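Local coordinates for protein type I modular polyketide synthase (Streptomyces albus subsp. albus, PDB 6IYT) that probably selects an extender unit such as ethylmalonyl-CoA and transfers its acyl group during salinomycin assembly, as the acyltransferase domain of a polyketide synthase module, at residues 264-269 / 274-279; 249-254 / 294-299. All coordinates share one frame; numbering follows the deposited sequence.

Interaction 1 (264-269 / 274-279); sequences ARIARF and EVLSIA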
ATOM      1  N   ALA A 264       5.986  29.087  -6.562  1.00 13.58           N
ATOM      2  CA  ALA A 264       6.167  30.177  -7.540  1.00 12.63           C
ATOM      3  C   ALA A 264       5.007  30.217  -8.516  1.00 12.92           C
ATOM      4  O   ALA A 264       4.500  31.290  -8.867  1.00 11.88           O
ATOM      5  CB  ALA A 264       7.481  30.000  -8.292  1.00 14.66           C
ATOM      6  N   ARG A 265       4.511  29.052  -8.874  1.00 10.40           N
ATOM      7  CA  ARG A 265       3.471  28.967  -9.873  1.00 10.11           C
ATOM      8  C   ARG A 265       2.082  29.231  -9.327  1.00  8.23           C
ATOM      9  O   ARG A 265       1.217  29.641 -10.057  1.00  9.78           O
ATOM     10  CB  ARG A 265       3.516  27.600 -10.559  1.00 12.66           C
ATOM     11  CG  ARG A 265       4.832  27.339 -11.306  1.00 18.25           C
ATOM     12  CD  ARG A 265       4.610  26.658 -12.641  1.00 29.35           C
ATOM     13  NE  ARG A 265       5.846  26.139 -13.287  1.00 36.13           N
ATOM     14  CZ  ARG A 265       7.096  26.205 -12.779  1.00 38.53           C
ATOM     15  NH1 ARG A 265       8.109  25.718 -13.478  1.00 41.21           N
ATOM     16  NH2 ARG A 265       7.349  26.785 -11.611  1.00 37.73           N
ATOM     17  N   ILE A 266       1.862  29.027  -8.027  1.00  8.33           N
ATOM     18  CA  ILE A 266       0.500  29.252  -7.488  1.00  7.11           C
ATOM     19  C   ILE A 266       0.269  30.682  -6.935  1.00  7.18           C
ATOM     20  O   ILE A 266      -0.855  31.076  -6.674  1.00  8.94           O
ATOM     21  CB  ILE A 266       0.106  28.206  -6.425  1.00  8.88           C
ATOM     22  CG1 ILE A 266       1.009  28.287  -5.225  1.00  9.15           C
ATOM     23  CG2 ILE A 266       0.103  26.805  -7.030  1.00  9.18           C
ATOM     24  CD1 ILE A 266       0.520  27.452  -4.055  1.00 11.38           C
ATOM     25  N   ALA A 267       1.341  31.433  -6.740  1.00  6.97           N
ATOM     26  CA  ALA A 267       1.216  32.770  -6.128  1.00  6.61           C
ATOM     27  C   ALA A 267       0.187  33.639  -6.854  1.00  6.87           C
ATOM     28  O   ALA A 267      -0.594  34.343  -6.231  1.00  6.78           O
ATOM     29  CB  ALA A 267       2.570  33.449  -6.123  1.00  6.48           C
ATOM     30  N   ARG A 268       0.119  33.521  -8.179  1.00  7.87           N
ATOM     31  CA  ARG A 268      -0.744  34.388  -8.929  1.00  8.85           C
ATOM     32  C   ARG A 268      -2.205  34.152  -8.661  1.00  8.62           C
ATOM     33  O   ARG A 268      -3.025  34.990  -8.984  1.00  9.01           O
ATOM     34  CB  ARG A 268      -0.458  34.302 -10.415  1.00  9.94           C
ATOM     35  CG  ARG A 268      -0.847  32.984 -11.084  1.00 12.66           C
ATOM     36  CD  ARG A 268      -0.596  33.082 -12.579  1.00 13.33           C
ATOM     37  NE  ARG A 268      -0.847  31.816 -13.258  1.00 15.44           N
ATOM     38  CZ  ARG A 268      -2.011  31.466 -13.764  1.00 15.56           C
ATOM     39  NH1 ARG A 268      -3.063  32.260 -13.616  1.00 17.32           N
ATOM     40  NH2 ARG A 268      -2.137  30.293 -14.371  1.00 16.98           N
ATOM     41  N   PHE A 269      -2.535  33.020  -7.998  1.00  7.99           N
ATOM     42  CA  PHE A 269      -3.922  32.699  -7.693  1.00  8.00           C
ATOM     43  C   PHE A 269      -4.342  33.244  -6.339  1.00  7.11           C
ATOM     44  O   PHE A 269      -5.509  33.250  -6.031  1.00  8.45           O
ATOM     45  CB  PHE A 269      -4.158  31.146  -7.712  1.00  8.92           C
ATOM     46  CG  PHE A 269      -4.017  30.520  -9.070  1.00  9.48           C
ATOM     47  CD1 PHE A 269      -5.109  30.384  -9.901  1.00 11.55           C
ATOM     48  CD2 PHE A 269      -2.815  29.952  -9.467  1.00 10.67           C
ATOM     49  CE1 PHE A 269      -5.008  29.702 -11.101  1.00 11.99           C
ATOM     50  CE2 PHE A 269      -2.683  29.343 -10.710  1.00 10.20           C
ATOM     51  CZ  PHE A 269      -3.784  29.243 -11.539  1.00 12.08           C
ATOM     52  N   GLU A 274      -6.513  32.693   0.123  1.00 16.74           N
ATOM     53  CA  GLU A 274      -5.923  31.406  -0.243  1.00 15.82           C
ATOM     54  C   GLU A 274      -6.838  30.683  -1.229  1.00 14.32           C
ATOM     55  O   GLU A 274      -7.975  30.350  -0.892  1.00 18.46           O
ATOM     56  CB  GLU A 274      -5.704  30.546   0.984  1.00 17.19           C
ATOM     57  CG  GLU A 274      -5.019  29.211   0.683  1.00 18.98           C
ATOM     58  CD  GLU A 274      -4.913  28.330   1.908  1.00 22.34           C
ATOM     59  OE1 GLU A 274      -5.639  27.314   1.980  1.00 15.33           O
ATOM     60  OE2 GLU A 274      -4.055  28.621   2.756  1.00 24.93           O
ATOM     61  N   VAL A 275      -6.343  30.422  -2.434  1.00 10.43           N
ATOM     62  CA  VAL A 275      -7.144  29.722  -3.444  1.00  8.97           C
ATOM     63  C   VAL A 275      -6.525  28.336  -3.703  1.00  8.78           C
ATOM     64  O   VAL A 275      -7.243  27.327  -3.805  1.00 10.82           O
ATOM     65  CB  VAL A 275      -7.247  30.538  -4.736  1.00  9.48           C
ATOM     66  CG1 VAL A 275      -7.864  29.716  -5.858  1.00 10.22           C
ATOM     67  CG2 VAL A 275      -8.062  31.811  -4.486  1.00  9.94           C
ATOM     68  N   LEU A 276      -5.198  28.305  -3.763  1.00  7.67           N
ATOM     69  CA  LEU A 276      -4.436  27.091  -3.903  1.00  7.79           C
ATOM     70  C   LEU A 276      -3.318  27.081  -2.866  1.00  9.57           C
ATOM     71  O   LEU A 276      -2.732  28.138  -2.525  1.00  9.39           O
ATOM     72  CB  LEU A 276      -3.789  27.010  -5.303  1.00  7.80           C
ATOM     73  CG  LEU A 276      -4.711  26.974  -6.510  1.00  8.15           C
ATOM     74  CD1 LEU A 276      -3.866  26.818  -7.745  1.00  9.24           C
ATOM     75  CD2 LEU A 276      -5.707  25.822  -6.400  1.00  9.12           C
ATOM     76  N   SER A 277      -2.951  25.900  -2.416  1.00  8.94           N
ATOM     77  CA  SER A 277      -1.891  25.771  -1.434  1.00  8.69           C
ATOM     78  C   SER A 277      -1.298  24.406  -1.448  1.00  8.37           C
ATOM     79  O   SER A 277      -1.911  23.462  -1.893  1.00  7.32           O
ATOM     80  CB  SER A 277      -2.392  26.111  -0.021  1.00 11.04           C
ATOM     81  OG  SER A 277      -3.430  25.290   0.349  1.00 17.34           O
ATOM     82  N   ILE A 278      -0.050  24.306  -1.069  1.00  7.18           N
ATOM     83  CA  ILE A 278       0.582  23.008  -1.079  1.00  8.09           C
ATOM     84  C   ILE A 278      -0.004  22.155   0.040  1.00  9.35           C
ATOM     85  O   ILE A 278      -0.039  22.578   1.248  1.00  8.30           O
ATOM     86  CB  ILE A 278       2.107  23.132  -0.955  1.00 10.03           C
ATOM     87  CG1 ILE A 278       2.671  23.726  -2.253  1.00 12.47           C
ATOM     88  CG2 ILE A 278       2.728  21.793  -0.648  1.00 11.80           C
ATOM     89  CD1 ILE A 278       4.168  23.669  -2.349  1.00 15.90           C
ATOM     90  N   ALA A 279      -0.505  20.973  -0.360  1.00  7.29           N
ATOM     91  CA  ALA A 279      -1.266  20.078   0.522  1.00  7.41           C
ATOM     92  C   ALA A 279      -0.430  18.909   1.011  1.00  7.76           C
ATOM     93  O   ALA A 279      -0.827  18.212   1.942  1.00  8.05           O
ATOM     94  CB  ALA A 279      -2.486  19.542  -0.211  1.00  8.24           C
TER
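A backbone bond of 2.9 Å from Phe269 N to Ile266 O holds together the two residues whose side chains both pack against Leu276 CD1, and the same oxygen lies in the plane of the Phe269 ring at its edge. This i+3 to i bond leads into the short 3-10 segment 268-269 and sets Ile266 and Phe269 on the same side, facing 274-279. Leu276 reaches back to both. Its CD1 lies over one face of the Phe269 ring, 4.0 Å from the centroid and 19° off the ring normal, a CH-pi contact displaced toward CD2; the same methyl meets Ile266 CG2 at 4.0 Å. With CG1 of Ile266 placed between its backbone N and carbonyl carbon (chi1 63°), CD1 of that residue extends to the strand backbone and stops 3.7 Å from Leu276 O. At the base of the loop 270-273, Val275 CG2 comes within 3.3 Å of Phe269 O. Asn270 braces this loop with both ends of its side-chain amide, OD1 accepting from Val275 N and ND2 donating to Leu276 O. Phe269 CZ, at the rim of the ring, sits under one face of the Arg268 guanidinium, which makes salt bridges to Glu298 and Glu302. Those two acids belong to helix 293-305, which packs against Phe269 and Val275 through Ala295; the chain leaving helix 259-266 is thereby joined to helix 293-305, while Ile266 packs on strand 276-283, the next strand in the chain.

Interaction 2 (249-254 / 294-299); sequences KGAVAS and AALEEL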
ATOM      1  N   LYS A 249     -16.229  22.219  -4.127  1.00  9.28           N
ATOM      2  CA  LYS A 249     -15.572  23.470  -3.722  1.00  9.14           C
ATOM      3  C   LYS A 249     -14.064  23.414  -3.889  1.00  8.37           C
ATOM      4  O   LYS A 249     -13.373  24.432  -3.722  1.00  8.89           O
ATOM      5  CB  LYS A 249     -15.938  23.795  -2.294  1.00 11.01           C
ATOM      6  CG  LYS A 249     -17.442  23.950  -2.113  1.00 13.86           C
ATOM      7  CD  LYS A 249     -17.815  24.364  -0.722  1.00 21.72           C
ATOM      8  CE  LYS A 249     -19.284  24.758  -0.663  1.00 28.17           C
ATOM      9  NZ  LYS A 249     -20.009  24.071   0.442  1.00 30.35           N
ATOM     10  N   GLY A 250     -13.536  22.218  -4.156  1.00  7.10           N
ATOM     11  CA  GLY A 250     -12.101  22.025  -4.214  1.00  6.34           C
ATOM     12  C   GLY A 250     -11.731  20.596  -4.493  1.00  6.85           C
ATOM     13  O   GLY A 250     -12.579  19.726  -4.477  1.00  5.97           O
ATOM     14  N   ALA A 251     -10.449  20.374  -4.776  1.00  7.33           N
ATOM     15  CA  ALA A 251      -9.908  19.069  -4.906  1.00  6.66           C
ATOM     16  C   ALA A 251      -8.396  19.131  -4.629  1.00  6.88           C
ATOM     17  O   ALA A 251      -7.870  20.170  -4.186  1.00  6.81           O
ATOM     18  CB  ALA A 251     -10.200  18.521  -6.289  1.00  8.33           C
ATOM     19  N   VAL A 252      -7.716  18.011  -4.809  1.00  6.73           N
ATOM     20  CA  VAL A 252      -6.269  17.953  -4.680  1.00  8.76           C
ATOM     21  C   VAL A 252      -5.646  17.337  -5.945  1.00 10.94           C
ATOM     22  O   VAL A 252      -6.183  16.428  -6.483  1.00  9.63           O
ATOM     23  CB  VAL A 252      -5.843  17.049  -3.526  1.00 11.28           C
ATOM     24  CG1 VAL A 252      -4.345  16.880  -3.445  1.00 18.27           C
ATOM     25  CG2 VAL A 252      -6.392  17.564  -2.220  1.00 10.51           C
ATOM     26  N   ALA A 253      -4.525  17.897  -6.333  1.00  8.09           N
ATOM     27  CA  ALA A 253      -3.776  17.431  -7.490  1.00  9.24           C
ATOM     28  C   ALA A 253      -2.376  17.023  -7.090  1.00 10.44           C
ATOM     29  O   ALA A 253      -1.752  17.637  -6.237  1.00  8.84           O
ATOM     30  CB  ALA A 253      -3.707  18.526  -8.558  1.00  8.91           C
ATOM     31  N   SER A 254      -1.870  15.984  -7.726  1.00  9.43           N
ATOM     32  CA  SER A 254      -0.472  15.667  -7.651  1.00  9.20           C
ATOM     33  C   SER A 254       0.296  16.488  -8.698  1.00 10.19           C
ATOM     34  O   SER A 254      -0.154  16.622  -9.828  1.00  9.22           O
ATOM     35  CB  SER A 254      -0.277  14.196  -7.917  1.00 12.06           C
ATOM     36  OG  SER A 254      -0.893  13.892  -9.137  1.00 16.63           O
ATOM     37  N   ALA A 294     -11.575  25.089 -10.254  1.00 12.71           N
ATOM     38  CA  ALA A 294     -11.260  25.820 -11.494  1.00 12.80           C
ATOM     39  C   ALA A 294      -9.795  26.240 -11.536  1.00 10.90           C
ATOM     40  O   ALA A 294      -9.089  25.998 -12.536  1.00  9.39           O
ATOM     41  CB  ALA A 294     -12.161  27.033 -11.632  1.00 16.14           C
ATOM     42  N   ALA A 295      -9.321  26.818 -10.446  1.00 10.34           N
ATOM     43  CA  ALA A 295      -7.914  27.222 -10.325  1.00  9.51           C
ATOM     44  C   ALA A 295      -6.991  26.009 -10.420  1.00 10.40           C
ATOM     45  O   ALA A 295      -5.908  26.043 -11.066  1.00  8.41           O
ATOM     46  CB  ALA A 295      -7.707  27.940  -9.012  1.00 10.71           C
ATOM     47  N   LEU A 296      -7.399  24.922  -9.767  1.00  9.30           N
ATOM     48  CA  LEU A 296      -6.593  23.716  -9.759  1.00  9.86           C
ATOM     49  C   LEU A 296      -6.452  23.137 -11.151  1.00  9.79           C
ATOM     50  O   LEU A 296      -5.350  22.738 -11.573  1.00 11.01           O
ATOM     51  CB  LEU A 296      -7.219  22.688  -8.826  1.00  9.96           C
ATOM     52  CG  LEU A 296      -6.301  21.544  -8.439  1.00 10.70           C
ATOM     53  CD1 LEU A 296      -5.134  22.029  -7.585  1.00 12.04           C
ATOM     54  CD2 LEU A 296      -7.107  20.485  -7.696  1.00 11.17           C
ATOM     55  N   GLU A 297      -7.550  23.076 -11.868  1.00 10.83           N
ATOM     56  CA  GLU A 297      -7.532  22.611 -13.270  1.00 12.03           C
ATOM     57  C   GLU A 297      -6.713  23.515 -14.183  1.00 13.62           C
ATOM     58  O   GLU A 297      -6.024  23.030 -15.082  1.00 14.82           O
ATOM     59  CB  GLU A 297      -8.962  22.461 -13.786  1.00 13.41           C
ATOM     60  CG  GLU A 297      -9.706  21.331 -13.075  1.00 17.23           C
ATOM     61  CD  GLU A 297     -11.164  21.189 -13.507  1.00 23.94           C
ATOM     62  OE1 GLU A 297     -11.720  22.156 -14.075  1.00 28.62           O
ATOM     63  OE2 GLU A 297     -11.775  20.129 -13.203  1.00 23.75           O
ATOM     64  N   GLU A 298      -6.779  24.817 -13.947  1.00 13.23           N
ATOM     65  CA  GLU A 298      -5.969  25.778 -14.696  1.00 13.40           C
ATOM     66  C   GLU A 298      -4.461  25.536 -14.463  1.00 11.22           C
ATOM     67  O   GLU A 298      -3.691  25.443 -15.420  1.00 11.28           O
ATOM     68  CB  GLU A 298      -6.365  27.245 -14.338  1.00 13.52           C
ATOM     69  CG  GLU A 298      -5.656  28.283 -15.206  1.00 18.36           C
ATOM     70  CD  GLU A 298      -5.898  29.733 -14.796  1.00 21.46           C
ATOM     71  OE1 GLU A 298      -5.108  30.596 -15.266  1.00 22.63           O
ATOM     72  OE2 GLU A 298      -6.892  30.024 -14.073  1.00 20.52           O
ATOM     73  N   LEU A 299      -4.071  25.327 -13.210  1.00  9.60           N
ATOM     74  CA  LEU A 299      -2.696  25.015 -12.867  1.00  8.41           C
ATOM     75  C   LEU A 299      -2.238  23.681 -13.517  1.00  8.88           C
ATOM     76  O   LEU A 299      -1.134  23.582 -14.029  1.00  9.90           O
ATOM     77  CB  LEU A 299      -2.533  24.945 -11.340  1.00  8.34           C
ATOM     78  CG  LEU A 299      -1.151  24.528 -10.861  1.00  9.08           C
ATOM     79  CD1 LEU A 299      -0.134  25.634 -11.122  1.00  9.93           C
ATOM     80  CD2 LEU A 299      -1.151  24.119  -9.395  1.00  8.85           C
TER
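Leu296 points from helix 294-299 toward strand 251-254 and carries the whole contact with its forked end. CG stands anti to the backbone N (chi1 -164°), which directs the branch point out of the helix and toward the sheet, and the second torsion (chi2 66°) folds CD1 back while CD2 prolongs the side chain. The two methyls therefore find different targets. CD2 settles over the face of the peptide group joining Ala251 to Val252, 3.6 Å from Ala251 C and equally close to Ala251 O, and it also meets Ala251 CB at 3.9 Å. CD1 turns along the strand to Ala253, whose CB it approaches at 3.9 Å, with Leu296 CG close behind, 4.0 Å from Ala253 CB. The small methyls of Ala251 and Ala253, two residues apart, let the leucine come down onto the backbone itself, and the strand and helix axes approach to 8.9 Å. Val252, between them, turns its side chain away from the helix, where it touches Thr288 and Ala290 of strand 286-291. The contact is apolar and all four residues are buried; Val289 of strand 286-291 and Leu276 of strand 276-283 add further side chains around Leu296. Backbone bonds from Ala251 to Gly291 and from Ala253 to Val289 tie the strand to its neighbour 286-291. Helix and strand run nearly parallel, at 13°, the helix belonging to a split beta-alpha-beta crossover that leaves strand 286-291 and enters strand 310-312 with strand 251-255 between the two. This is the second helix of the ferredoxin-like small subdomain found in acyltransferases of this family.

In the fold
Interactions 1 and 2 have centres about 10 Å apart and serve the same mixed sheet. Along the chain come strand 251-255, helix 259-266, strands 276-283 and 286-291, helix 293-305 and strand 310-312: the beta-alpha-beta-beta-alpha-beta order of a ferredoxin-like subdomain, with interaction 1 falling between the two halves of interaction 2. The former joins the first helix to the strand that follows it; the latter lays the second helix on the first strand. The two meet directly where Ala295 CB packs 3.6 Å from Val275 CG1, so the two contacts share a junction between helix 293-305 and the start of strand 276-283. In acyltransferases this small subdomain typically forms one wall of the active-site cleft.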